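Local coordinates for protein cytochrome P450 (CYP102L1) (Mycobacterium phage Adler, PDB 6N6Q) that is a phage-encoded cytochrome P450 that binds heme and probably acts as a monooxygenase, at residues A[140-144]-A[466-470]; A[158-162]-A[174-180]; A[182-188]-A[223-228]; A[325-331]-A[430-434]. All blocks are in the same frame, centred on the assembly; numbering follows the deposited sequence.

All four contacts belong to one helix-rich cytochrome P450 fold and differ in burial and chemistry. Interaction 4 is wholly buried and purely aliphatic, joining helix 422-439 to the short helix 322-326 and the start of helix 329-341. Interactions 1, 2 and 3 are partly buried. Interactions 1 and 2 touch through Arg-143 and His-179, and each mixes leucine packing with polar bonds: one amide pair in interaction 1, a fuller network gripping a loop in interaction 2. That loop leads into helix 183-196, so Asn-174 and Ile-161 of interaction 2 touch Asn-182 and Ile-185 of interaction 3, where aromatic and aliphatic groups pack two helices. Interactions 3 and 4 lie about 33 Å apart, centre to centre.

Interaction 1. Residues A[140-144]-A[466-470]; sequences WNTRA and RLRNR
Ala-144 and Leu-467 meet where the C-terminal end of helix 119-145, helix D of the cytochrome P450 fold, passes a strand of the small antiparallel sheet formed by 150-151, 464-469 and 440-444. Helix and strand run almost perpendicular, at 97°, with their local axes 7.5 Å apart. So close a passage suits alanine, whose methyl group points at the strand and brings little bulk.

The apolar part of the contact belongs to Leu-467. Its CG stands anti to the carbonyl carbon (chi1 -41°), and the CD1 branch reaches the six-membered ring of Trp-140, coming within 3.4 Å of CE3 on an oblique line. The indole has a second tie, since its NE1 hydrogen-bonds Glu-155, so the large ring can be buried without stranding its N-H. Ile-150 of the neighbouring strand touches both Trp-140 and Leu-467.

The backbone carbonyl of Leu-467 makes one weak polar contact, its oxygen lying 3.3 Å from Ala-144 CA in a CA-H...O contact. The same Leu-467 O packs closely on Ala-144 CB, at 3.2 Å. Arg-468, on the next position of the strand, starts off away from the helix, and its NH1 forms a salt bridge with Glu-443.

A true hydrogen bond closes the partly exposed end, where asparagine suits both places because one amide can give what the other takes. The amide planes of Asn-141 and Asn-469 are inclined to each other. Asn-469 ND2 donates to Asn-141 OD1 over 2.8 Å, within its own amide plane, but reaches that oxygen from above the carbonyl plane, 45° out of it.

Interaction 2. Residues A[158-162]-A[174-180]; sequences RLTIE and NNLADHS
Arg-158, on helix 152-169, reaches across to Asp-178 in the loop before helix 183-196; in the P450 fold these are helices E and F. Its CB begins against Leu-176, 4.0 Å from CD2. The chain then runs extended about CB-CG and bends about CG-CD (chi3 74°), which carries the guanidinium over to the loop; NE keeps a long, weak ion pair with Glu-181. At the tip, NH1 donates a nearly straight bond to Asp-178 O, with 163° at the hydrogen and the oxygen close to the guanidinium plane; its 2.5 Å is unusually short and the exact length doubtful. NH2 adds a weak bond to the same oxygen and rests 3.3 Å from Asn-174 CB, while NH1 also lies over one face of the His-179 ring. Arginine suits the place, being long enough to span the gap and able to bind a backbone carbonyl that the loop presents.

That loop holds its own shape: Asn-175 to Asp-178 form a type I beta turn, and Asp-178 OD2 accepts from Ser-180 N in an Asx turn. Leu-176 fills the inner side, its CD1 3.7 Å from Leu-159 CD1.

Glu-162 secures the loop's beginning, its OE1 paired with Arg-166. Its OE2 takes Asn-174 N at 2.6 Å from above the carboxylate plane, and one water donates to OE2 at 2.7 Å and to Arg-158 O while accepting from Asn-174 ND2.

Interaction 3. Residues A[182-188]-A[223-228]; sequences NPFITAV and FIRAEV
Phe-184 is a knob packed into a hole made by Phe-223, Ile-224, Glu-227 and Val-228, joining helices F and G of the P450 fold. Its chi1 of 173° sets CG anti to the backbone N and sends the ring to the other helix. There CE1 lies 3.7 Å from Ile-224 CG2, and the ring's edge meets Ile-224 O, while CZ touches Val-228 CG1 at 3.9 Å. Closest of all, Glu-227 CB and CG meet the ring atom CD1 of Phe-184, each at 3.5 Å. Ile-224 also extends CD1 to Val-188 CG2, 3.7 Å away, and Ala-187 is small enough to admit the branch alongside. Branched and aromatic residues suit this largely buried part.

The solvent side is marked by exposed Pro-183, whose CB lies 3.9 Å from Phe-223 CZ; the same ring's CD2 stands 4.1 Å from Ala-187 CB. Nearby, Asn-182 caps helix 183-196: its OD1 accepts from Phe-184 N at 3.1 Å, and its ND2 bonds Phe-173 O.

The local axes of 183-188 and 223-228 cross at -136°. Helix 265-296 lies against them through Leu-273, which touches both Phe-184 and Ile-224, and Leu-276, while Phe-173, from the loop after helix 152-169, meets the Phe-184 ring with its plane nearly parallel.

Interaction 4. Residues A[325-331]-A[430-434]; sequences IAKLRYL and VIALA
Val-430 meets Ile-325 and Leu-328 in the buried seam between helix 422-439 and the junction of the short helix 322-326 with helix 329-341; 422-439 and 329-341 correspond to helices L and K of the cytochrome P450 fold. The first shell is entirely aliphatic. Val-430 has CG1 anti to its backbone N (chi1 176°), and this methyl is shared: Ile-325 CG2 and Leu-328 CD1 each lie 3.7 Å from it. Beta-branched residues suit such a place, offering a methyl close to the helix backbone with little freedom to swing. Ile-325 uses its other branch on Ile-431, CD1 coming within 3.5 Å of CG1 as the two side chains cross at about a right angle. One helical turn on from Val-430, Ala-434 is small enough for two leucines to approach its methyl CB: Leu-328 CD1 at 4.0 Å and Leu-331 CD2 at 3.8 Å.

Farther out, the backbone sets these side chains. The chain turns sharply at Leu-328, the centre of an inverse gamma turn and the N-cap position of helix 329-341. Glu-307 of helix 298-311 then accepts from the backbone N of Tyr-330 with OE2 and from that of Leu-331 with OE1, satisfying N-H groups in the helix's first turn. Beyond, Leu-433 packs on Ala-290, Leu-291 and Leu-294 of helix 265-296, its side chain about 10 Å from the heme. Toward helix 329-341, Leu-433 CB lies 4.1 Å from Leu-331 CD2.

Interaction 1. Residues A[140-144]-A[466-470]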
loop_
_atom_site.group_PDB
_atom_site.type_symbol
_atom_site.label_atom_id
_atom_site.label_comp_id
_atom_site.label_asym_id
_atom_site.label_seq_id
_atom_site.Cartn_x
_atom_site.Cartn_y
_atom_site.Cartn_z
ATOM N N TRP A 140 3.455 22.949 -1.546
ATOM C CA TRP A 140 4.859 22.773 -1.896
ATOM C C TRP A 140 5.422 23.960 -2.667
ATOM O O TRP A 140 6.647 24.086 -2.773
ATOM C CB TRP A 140 5.045 21.483 -2.698
ATOM C CG TRP A 140 5.087 20.256 -1.834
ATOM C CD1 TRP A 140 4.793 20.181 -0.504
ATOM C CD2 TRP A 140 5.455 18.930 -2.238
ATOM N NE1 TRP A 140 4.951 18.893 -0.055
ATOM C CE2 TRP A 140 5.356 18.105 -1.099
ATOM C CE3 TRP A 140 5.854 18.360 -3.451
ATOM C CZ2 TRP A 140 5.645 16.742 -1.137
ATOM C CZ3 TRP A 140 6.143 17.008 -3.486
ATOM C CH2 TRP A 140 6.034 16.214 -2.337
ATOM N N ASN A 141 4.565 24.826 -3.213
ATOM C CA ASN A 141 5.051 26.063 -3.817
ATOM C C ASN A 141 5.734 26.940 -2.776
ATOM O O ASN A 141 6.829 27.467 -3.008
ATOM C CB ASN A 141 3.899 26.822 -4.479
ATOM C CG ASN A 141 3.455 26.195 -5.786
ATOM O OD1 ASN A 141 4.233 25.519 -6.463
ATOM N ND2 ASN A 141 2.199 26.424 -6.153
ATOM N N THR A 142 5.097 27.104 -1.613
ATOM C CA THR A 142 5.672 27.931 -0.557
ATOM C C THR A 142 6.981 27.341 -0.045
ATOM O O THR A 142 7.921 28.078 0.273
ATOM C CB THR A 142 4.670 28.083 0.587
ATOM O OG1 THR A 142 3.409 28.516 0.063
ATOM C CG2 THR A 142 5.167 29.102 1.602
ATOM N N ARG A 143 7.062 26.011 0.038
ATOM C CA ARG A 143 8.292 25.378 0.500
ATOM C C ARG A 143 9.402 25.491 -0.536
ATOM O O ARG A 143 10.575 25.630 -0.171
ATOM C CB ARG A 143 8.025 23.915 0.850
ATOM C CG ARG A 143 6.784 23.720 1.703
ATOM C CD ARG A 143 6.738 22.339 2.319
ATOM N NE ARG A 143 7.913 22.080 3.143
ATOM C CZ ARG A 143 7.986 21.115 4.052
ATOM N NH1 ARG A 143 6.945 20.320 4.262
ATOM N NH2 ARG A 143 9.097 20.948 4.756
ATOM N N ALA A 144 9.057 25.430 -1.823
ATOM C CA ALA A 144 10.052 25.659 -2.866
ATOM C C ALA A 144 10.536 27.102 -2.847
ATOM O O ALA A 144 11.719 27.371 -3.089
ATOM C CB ALA A 144 9.469 25.307 -4.234
ATOM N N ARG A 466 14.336 18.572 -2.202
ATOM C CA ARG A 466 14.089 20.000 -2.302
ATOM C C ARG A 466 13.611 20.319 -3.709
ATOM O O ARG A 466 14.029 19.686 -4.683
ATOM C CB ARG A 466 15.339 20.819 -1.961
ATOM C CG ARG A 466 15.069 22.303 -1.777
ATOM C CD ARG A 466 16.119 22.944 -0.890
ATOM N NE ARG A 466 17.466 22.770 -1.423
ATOM C CZ ARG A 466 18.573 23.138 -0.786
ATOM N NH1 ARG A 466 18.493 23.703 0.412
ATOM N NH2 ARG A 466 19.759 22.942 -1.347
ATOM N N LEU A 467 12.721 21.301 -3.807
ATOM C CA LEU A 467 12.044 21.617 -5.052
ATOM C C LEU A 467 12.257 23.075 -5.425
ATOM O O LEU A 467 12.336 23.952 -4.559
ATOM C CB LEU A 467 10.541 21.345 -4.945
ATOM C CG LEU A 467 10.123 20.075 -4.210
ATOM C CD1 LEU A 467 8.707 20.227 -3.706
ATOM C CD2 LEU A 467 10.238 18.868 -5.121
ATOM N N ARG A 468 12.354 23.321 -6.727
ATOM C CA ARG A 468 12.241 24.654 -7.297
ATOM C C ARG A 468 11.122 24.634 -8.328
ATOM O O ARG A 468 10.972 23.658 -9.070
ATOM C CB ARG A 468 13.546 25.113 -7.958
ATOM C CG ARG A 468 14.800 24.948 -7.115
ATOM C CD ARG A 468 14.707 25.673 -5.780
ATOM N NE ARG A 468 16.031 25.970 -5.238
ATOM C CZ ARG A 468 16.840 25.068 -4.688
ATOM N NH1 ARG A 468 16.469 23.798 -4.601
ATOM N NH2 ARG A 468 18.027 25.437 -4.226
ATOM N N ASN A 469 10.329 25.702 -8.360
ATOM C CA ASN A 469 9.298 25.820 -9.381
ATOM C C ASN A 469 9.946 25.909 -10.757
ATOM O O ASN A 469 10.897 26.668 -10.960
ATOM C CB ASN A 469 8.424 27.045 -9.114
ATOM C CG ASN A 469 7.636 26.928 -7.825
ATOM O OD1 ASN A 469 8.062 27.411 -6.775
ATOM N ND2 ASN A 469 6.478 26.278 -7.897
ATOM N N ARG A 470 9.430 25.120 -11.704
ATOM C CA ARG A 470 10.091 24.977 -12.997
ATOM C C ARG A 470 10.042 26.249 -13.835
ATOM O O ARG A 470 10.826 26.374 -14.782
ATOM C CB ARG A 470 9.477 23.811 -13.774
ATOM C CG ARG A 470 9.588 22.480 -13.048
ATOM C CD ARG A 470 10.162 21.382 -13.932
ATOM N NE ARG A 470 9.226 20.951 -14.967
ATOM C CZ ARG A 470 9.354 21.238 -16.258
ATOM N NH1 ARG A 470 10.385 21.953 -16.683
ATOM N NH2 ARG A 470 8.451 20.800 -17.125
#

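Interaction 2. Residues A[158-162]-A[174-180]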
loop_
_atom_site.group_PDB
_atom_site.type_symbol
_atom_site.label_atom_id
_atom_site.label_comp_id
_atom_site.label_asym_id
_atom_site.label_seq_id
_atom_site.Cartn_x
_atom_site.Cartn_y
_atom_site.Cartn_z
ATOM N N ARG A 158 0.481 12.219 4.303
ATOM C CA ARG A 158 -0.644 13.123 4.514
ATOM C C ARG A 158 -1.492 13.248 3.257
ATOM O O ARG A 158 -2.715 13.417 3.346
ATOM C CB ARG A 158 -0.156 14.509 4.941
ATOM C CG ARG A 158 0.783 14.528 6.130
ATOM C CD ARG A 158 0.978 15.954 6.615
ATOM N NE ARG A 158 -0.198 16.446 7.328
ATOM C CZ ARG A 158 -0.591 17.716 7.344
ATOM N NH1 ARG A 158 0.090 18.632 6.669
ATOM N NH2 ARG A 158 -1.673 18.068 8.024
ATOM N N LEU A 159 -0.865 13.169 2.082
ATOM C CA LEU A 159 -1.598 13.324 0.829
ATOM C C LEU A 159 -2.518 12.137 0.577
ATOM O O LEU A 159 -3.728 12.305 0.379
ATOM C CB LEU A 159 -0.619 13.499 -0.335
ATOM C CG LEU A 159 -1.260 13.411 -1.722
ATOM C CD1 LEU A 159 -2.282 14.520 -1.918
ATOM C CD2 LEU A 159 -0.206 13.437 -2.823
ATOM N N THR A 160 -1.960 10.923 0.577
ATOM C CA THR A 160 -2.753 9.744 0.245
ATOM C C THR A 160 -3.874 9.517 1.250
ATOM O O THR A 160 -4.908 8.934 0.903
ATOM C CB THR A 160 -1.857 8.508 0.158
ATOM O OG1 THR A 160 -1.294 8.232 1.444
ATOM C CG2 THR A 160 -0.733 8.738 -0.848
ATOM N N ILE A 161 -3.694 9.966 2.495
ATOM C CA ILE A 161 -4.790 9.929 3.459
ATOM C C ILE A 161 -5.951 10.780 2.964
ATOM O O ILE A 161 -7.104 10.334 2.930
ATOM C CB ILE A 161 -4.306 10.388 4.847
ATOM C CG1 ILE A 161 -3.552 9.261 5.552
ATOM C CG2 ILE A 161 -5.482 10.859 5.694
ATOM C CD1 ILE A 161 -2.840 9.704 6.804
ATOM N N GLU A 162 -5.659 12.019 2.560
ATOM C CA GLU A 162 -6.713 12.895 2.064
ATOM C C GLU A 162 -7.294 12.389 0.753
ATOM O O GLU A 162 -8.489 12.570 0.499
ATOM C CB GLU A 162 -6.185 14.320 1.900
ATOM C CG GLU A 162 -5.784 14.977 3.209
ATOM C CD GLU A 162 -6.900 14.950 4.234
ATOM O OE1 GLU A 162 -8.064 15.211 3.862
ATOM O OE2 GLU A 162 -6.615 14.659 5.415
ATOM N N ASN A 174 -7.179 16.468 7.265
ATOM C CA ASN A 174 -6.175 17.512 7.386
ATOM C C ASN A 174 -6.210 18.410 6.161
ATOM O O ASN A 174 -6.636 18.000 5.078
ATOM C CB ASN A 174 -4.764 16.926 7.546
ATOM C CG ASN A 174 -4.496 16.422 8.949
ATOM O OD1 ASN A 174 -4.852 17.072 9.933
ATOM N ND2 ASN A 174 -3.864 15.259 9.048
ATOM N N ASN A 175 -5.762 19.646 6.350
ATOM C CA ASN A 175 -5.489 20.564 5.253
ATOM C C ASN A 175 -4.002 20.476 4.940
ATOM O O ASN A 175 -3.167 20.711 5.820
ATOM C CB ASN A 175 -5.893 21.992 5.618
ATOM C CG ASN A 175 -5.680 22.967 4.478
ATOM O OD1 ASN A 175 -4.635 23.609 4.386
ATOM N ND2 ASN A 175 -6.671 23.083 3.602
ATOM N N LEU A 176 -3.674 20.124 3.693
ATOM C CA LEU A 176 -2.284 19.845 3.345
ATOM C C LEU A 176 -1.405 21.083 3.468
ATOM O O LEU A 176 -0.202 20.963 3.728
ATOM C CB LEU A 176 -2.203 19.268 1.933
ATOM C CG LEU A 176 -2.950 17.945 1.734
ATOM C CD1 LEU A 176 -2.723 17.405 0.333
ATOM C CD2 LEU A 176 -2.531 16.923 2.783
ATOM N N ALA A 177 -1.976 22.276 3.286
ATOM C CA ALA A 177 -1.205 23.493 3.506
ATOM C C ALA A 177 -0.876 23.686 4.981
ATOM O O ALA A 177 0.132 24.318 5.315
ATOM C CB ALA A 177 -1.964 24.705 2.969
ATOM N N ASP A 178 -1.706 23.149 5.867
ATOM C CA ASP A 178 -1.513 23.249 7.304
ATOM C C ASP A 178 -0.705 22.058 7.810
ATOM O O ASP A 178 -0.623 21.011 7.163
ATOM C CB ASP A 178 -2.869 23.315 8.013
ATOM C CG ASP A 178 -2.769 23.871 9.416
ATOM O OD1 ASP A 178 -2.510 25.084 9.560
ATOM O OD2 ASP A 178 -2.960 23.096 10.375
ATOM N N HIS A 179 -0.096 22.230 8.985
ATOM C CA HIS A 179 0.725 21.180 9.578
ATOM C C HIS A 179 0.219 20.718 10.938
ATOM O O HIS A 179 0.945 20.014 11.650
ATOM C CB HIS A 179 2.183 21.635 9.686
ATOM C CG HIS A 179 3.043 21.161 8.556
ATOM N ND1 HIS A 179 3.042 21.764 7.316
ATOM C CD2 HIS A 179 3.918 20.132 8.474
ATOM C CE1 HIS A 179 3.886 21.131 6.521
ATOM N NE2 HIS A 179 4.431 20.136 7.200
ATOM N N SER A 180 -0.997 21.091 11.322
ATOM C CA SER A 180 -1.625 20.495 12.490
ATOM C C SER A 180 -2.197 19.136 12.115
ATOM O O SER A 180 -2.789 18.969 11.045
ATOM C CB SER A 180 -2.728 21.400 13.038
ATOM O OG SER A 180 -2.202 22.642 13.473
HETATM O O HOH W 1 -4.021 14.084 5.972
#

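Interaction 3. Residues A[182-188]-A[223-228]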
loop_
_atom_site.group_PDB
_atom_site.type_symbol
_atom_site.label_atom_id
_atom_site.label_comp_id
_atom_site.label_asym_id
_atom_site.label_seq_id
_atom_site.Cartn_x
_atom_site.Cartn_y
_atom_site.Cartn_z
ATOM N N ASN A 182 -4.706 15.913 12.664
ATOM C CA ASN A 182 -6.021 15.597 13.197
ATOM C C ASN A 182 -5.877 14.650 14.388
ATOM O O ASN A 182 -4.987 13.791 14.394
ATOM C CB ASN A 182 -6.886 14.958 12.107
ATOM C CG ASN A 182 -8.367 15.068 12.394
ATOM O OD1 ASN A 182 -8.938 14.242 13.105
ATOM N ND2 ASN A 182 -9.003 16.089 11.830
ATOM N N PRO A 183 -6.708 14.792 15.423
ATOM C CA PRO A 183 -6.622 13.844 16.545
ATOM C C PRO A 183 -6.971 12.420 16.153
ATOM O O PRO A 183 -6.389 11.479 16.706
ATOM C CB PRO A 183 -7.618 14.414 17.566
ATOM C CG PRO A 183 -8.549 15.269 16.758
ATOM C CD PRO A 183 -7.706 15.848 15.661
ATOM N N PHE A 184 -7.895 12.236 15.206
ATOM C CA PHE A 184 -8.284 10.890 14.796
ATOM C C PHE A 184 -7.106 10.132 14.196
ATOM O O PHE A 184 -6.836 8.985 14.569
ATOM C CB PHE A 184 -9.441 10.958 13.798
ATOM C CG PHE A 184 -9.796 9.630 13.188
ATOM C CD1 PHE A 184 -10.663 8.767 13.834
ATOM C CD2 PHE A 184 -9.260 9.243 11.968
ATOM C CE1 PHE A 184 -10.992 7.545 13.279
ATOM C CE2 PHE A 184 -9.584 8.022 11.408
ATOM C CZ PHE A 184 -10.452 7.172 12.064
ATOM N N ILE A 185 -6.394 10.756 13.254
ATOM C CA ILE A 185 -5.285 10.068 12.601
ATOM C C ILE A 185 -4.159 9.795 13.594
ATOM O O ILE A 185 -3.443 8.794 13.469
ATOM C CB ILE A 185 -4.800 10.875 11.378
ATOM C CG1 ILE A 185 -3.596 10.202 10.716
ATOM C CG2 ILE A 185 -4.465 12.297 11.764
ATOM C CD1 ILE A 185 -3.898 8.830 10.162
ATOM N N THR A 186 -3.998 10.650 14.607
ATOM C CA THR A 186 -2.993 10.389 15.632
ATOM C C THR A 186 -3.362 9.165 16.463
ATOM O O THR A 186 -2.495 8.347 16.794
ATOM C CB THR A 186 -2.821 11.615 16.530
ATOM O OG1 THR A 186 -2.444 12.743 15.732
ATOM C CG2 THR A 186 -1.741 11.369 17.566
ATOM N N ALA A 187 -4.646 9.016 16.800
ATOM C CA ALA A 187 -5.075 7.869 17.593
ATOM C C ALA A 187 -4.921 6.567 16.815
ATOM O O ALA A 187 -4.592 5.525 17.396
ATOM C CB ALA A 187 -6.523 8.058 18.047
ATOM N N VAL A 188 -5.157 6.603 15.501
ATOM C CA VAL A 188 -5.017 5.395 14.693
ATOM C C VAL A 188 -3.564 4.936 14.663
ATOM O O VAL A 188 -3.279 3.733 14.685
ATOM C CB VAL A 188 -5.573 5.636 13.276
ATOM C CG1 VAL A 188 -5.380 4.402 12.409
ATOM C CG2 VAL A 188 -7.047 6.012 13.343
ATOM N N PHE A 223 -12.444 6.480 20.891
ATOM C CA PHE A 223 -12.400 7.714 20.114
ATOM C C PHE A 223 -12.395 7.426 18.617
ATOM O O PHE A 223 -13.030 8.146 17.837
ATOM C CB PHE A 223 -11.173 8.537 20.507
ATOM C CG PHE A 223 -11.038 9.826 19.748
ATOM C CD1 PHE A 223 -11.783 10.938 20.107
ATOM C CD2 PHE A 223 -10.163 9.928 18.679
ATOM C CE1 PHE A 223 -11.660 12.127 19.410
ATOM C CE2 PHE A 223 -10.037 11.115 17.978
ATOM C CZ PHE A 223 -10.787 12.216 18.344
ATOM N N ILE A 224 -11.687 6.376 18.198
ATOM C CA ILE A 224 -11.660 6.008 16.785
ATOM C C ILE A 224 -13.027 5.500 16.340
ATOM O O ILE A 224 -13.541 5.892 15.286
ATOM C CB ILE A 224 -10.559 4.965 16.528
ATOM C CG1 ILE A 224 -9.175 5.601 16.674
ATOM C CG2 ILE A 224 -10.725 4.340 15.155
ATOM C CD1 ILE A 224 -8.043 4.597 16.651
ATOM N N ARG A 225 -13.635 4.616 17.138
ATOM C CA ARG A 225 -14.951 4.084 16.797
ATOM C C ARG A 225 -16.010 5.180 16.791
ATOM O O ARG A 225 -16.933 5.158 15.968
ATOM C CB ARG A 225 -15.335 2.975 17.780
ATOM C CG ARG A 225 -16.741 2.419 17.591
ATOM C CD ARG A 225 -16.867 1.690 16.265
ATOM N NE ARG A 225 -15.831 0.674 16.109
ATOM C CZ ARG A 225 -15.715 -0.123 15.053
ATOM N NH1 ARG A 225 -16.576 -0.028 14.048
ATOM N NH2 ARG A 225 -14.737 -1.017 15.001
ATOM N N ALA A 226 -15.896 6.150 17.703
ATOM C CA ALA A 226 -16.883 7.222 17.758
ATOM C C ALA A 226 -16.773 8.149 16.556
ATOM O O ALA A 226 -17.792 8.651 16.068
ATOM C CB ALA A 226 -16.731 8.014 19.056
ATOM N N GLU A 227 -15.557 8.384 16.061
ATOM C CA GLU A 227 -15.391 9.280 14.924
ATOM C C GLU A 227 -15.903 8.647 13.636
ATOM O O GLU A 227 -16.530 9.326 12.814
ATOM C CB GLU A 227 -13.925 9.685 14.779
ATOM C CG GLU A 227 -13.654 10.618 13.610
ATOM C CD GLU A 227 -12.979 11.906 14.037
ATOM O OE1 GLU A 227 -13.028 12.232 15.244
ATOM O OE2 GLU A 227 -12.399 12.591 13.165
ATOM N N VAL A 228 -15.649 7.350 13.436
ATOM C CA VAL A 228 -16.138 6.701 12.223
ATOM C C VAL A 228 -17.649 6.522 12.283
ATOM O O VAL A 228 -18.325 6.564 11.248
ATOM C CB VAL A 228 -15.415 5.361 11.977
ATOM C CG1 VAL A 228 -13.948 5.598 11.657
ATOM C CG2 VAL A 228 -15.558 4.436 13.173
#

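Interaction 4. Residues A[325-331]-A[430-434]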
loop_
_atom_site.group_PDB
_atom_site.type_symbol
_atom_site.label_atom_id
_atom_site.label_comp_id
_atom_site.label_asym_id
_atom_site.label_seq_id
_atom_site.Cartn_x
_atom_site.Cartn_y
_atom_site.Cartn_z
ATOM N N ILE A 325 -4.571 9.976 -17.824
ATOM C CA ILE A 325 -3.690 9.373 -16.829
ATOM C C ILE A 325 -3.090 8.075 -17.355
ATOM O O ILE A 325 -1.873 7.868 -17.295
ATOM C CB ILE A 325 -4.446 9.157 -15.507
ATOM C CG1 ILE A 325 -4.999 10.490 -14.998
ATOM C CG2 ILE A 325 -3.540 8.515 -14.471
ATOM C CD1 ILE A 325 -3.993 11.624 -15.042
ATOM N N ALA A 326 -3.930 7.186 -17.888
ATOM C CA ALA A 326 -3.435 5.916 -18.402
ATOM C C ALA A 326 -2.605 6.071 -19.669
ATOM O O ALA A 326 -1.906 5.125 -20.049
ATOM C CB ALA A 326 -4.601 4.963 -18.665
ATOM N N LYS A 327 -2.661 7.230 -20.327
ATOM C CA LYS A 327 -1.874 7.453 -21.533
ATOM C C LYS A 327 -0.417 7.786 -21.236
ATOM O O LYS A 327 0.393 7.820 -22.168
ATOM C CB LYS A 327 -2.502 8.568 -22.376
ATOM C CG LYS A 327 -3.867 8.205 -22.960
ATOM C CD LYS A 327 -4.347 9.222 -23.988
ATOM C CE LYS A 327 -4.663 10.567 -23.352
ATOM N NZ LYS A 327 -5.378 11.489 -24.283
ATOM N N LEU A 328 -0.066 8.027 -19.975
ATOM C CA LEU A 328 1.321 8.280 -19.586
ATOM C C LEU A 328 2.016 6.933 -19.430
ATOM O O LEU A 328 2.099 6.372 -18.336
ATOM C CB LEU A 328 1.381 9.097 -18.301
ATOM C CG LEU A 328 0.711 10.471 -18.346
ATOM C CD1 LEU A 328 0.726 11.128 -16.973
ATOM C CD2 LEU A 328 1.389 11.363 -19.374
ATOM N N ARG A 329 2.523 6.409 -20.549
ATOM C CA ARG A 329 3.117 5.073 -20.546
ATOM C C ARG A 329 4.395 5.028 -19.718
ATOM O O ARG A 329 4.569 4.138 -18.876
ATOM C CB ARG A 329 3.399 4.618 -21.977
ATOM C CG ARG A 329 4.450 3.518 -22.060
ATOM C CD ARG A 329 4.928 3.288 -23.483
ATOM N NE ARG A 329 6.194 2.558 -23.518
ATOM C CZ ARG A 329 6.297 1.233 -23.529
ATOM N NH1 ARG A 329 5.204 0.480 -23.507
ATOM N NH2 ARG A 329 7.493 0.659 -23.561
ATOM N N TYR A 330 5.309 5.975 -19.948
ATOM C CA TYR A 330 6.611 5.900 -19.291
ATOM C C TYR A 330 6.495 6.137 -17.791
ATOM O O TYR A 330 7.191 5.488 -17.003
ATOM C CB TYR A 330 7.584 6.896 -19.915
ATOM C CG TYR A 330 8.991 6.749 -19.381
ATOM C CD1 TYR A 330 9.810 5.715 -19.815
ATOM C CD2 TYR A 330 9.495 7.635 -18.439
ATOM C CE1 TYR A 330 11.095 5.570 -19.328
ATOM C CE2 TYR A 330 10.780 7.497 -17.946
ATOM C CZ TYR A 330 11.574 6.463 -18.395
ATOM O OH TYR A 330 12.854 6.320 -17.910
ATOM N N LEU A 331 5.626 7.061 -17.374
ATOM C CA LEU A 331 5.430 7.284 -15.946
ATOM C C LEU A 331 4.848 6.050 -15.269
ATOM O O LEU A 331 5.164 5.772 -14.107
ATOM C CB LEU A 331 4.532 8.499 -15.717
ATOM C CG LEU A 331 4.504 9.042 -14.287
ATOM C CD1 LEU A 331 5.920 9.272 -13.778
ATOM C CD2 LEU A 331 3.696 10.328 -14.216
ATOM N N VAL A 430 -0.008 8.020 -10.390
ATOM C CA VAL A 430 0.409 8.689 -11.617
ATOM C C VAL A 430 0.086 10.178 -11.560
ATOM O O VAL A 430 0.924 11.019 -11.902
ATOM C CB VAL A 430 -0.236 8.017 -12.844
ATOM C CG1 VAL A 430 0.119 8.781 -14.112
ATOM C CG2 VAL A 430 0.216 6.573 -12.955
ATOM N N ILE A 431 -1.131 10.527 -11.128
ATOM C CA ILE A 431 -1.508 11.936 -11.038
ATOM C C ILE A 431 -0.584 12.675 -10.080
ATOM O O ILE A 431 -0.192 13.821 -10.332
ATOM C CB ILE A 431 -2.982 12.078 -10.612
ATOM C CG1 ILE A 431 -3.895 11.272 -11.534
ATOM C CG2 ILE A 431 -3.397 13.540 -10.613
ATOM C CD1 ILE A 431 -5.373 11.503 -11.282
ATOM N N ALA A 432 -0.222 12.033 -8.967
ATOM C CA ALA A 432 0.657 12.671 -7.993
ATOM C C ALA A 432 2.041 12.915 -8.582
ATOM O O ALA A 432 2.608 14.004 -8.435
ATOM C CB ALA A 432 0.751 11.812 -6.732
ATOM N N LEU A 433 2.601 11.907 -9.255
ATOM C CA LEU A 433 3.933 12.056 -9.834
ATOM C C LEU A 433 3.917 13.000 -11.028
ATOM O O LEU A 433 4.851 13.790 -11.213
ATOM C CB LEU A 433 4.485 10.691 -10.238
ATOM C CG LEU A 433 5.027 9.833 -9.096
ATOM C CD1 LEU A 433 5.287 8.424 -9.579
ATOM C CD2 LEU A 433 6.298 10.447 -8.538
ATOM N N ALA A 434 2.871 12.930 -11.855
ATOM C CA ALA A 434 2.792 13.803 -13.021
ATOM C C ALA A 434 2.742 15.267 -12.608
ATOM O O ALA A 434 3.397 16.115 -13.223
ATOM C CB ALA A 434 1.575 13.445 -13.871
#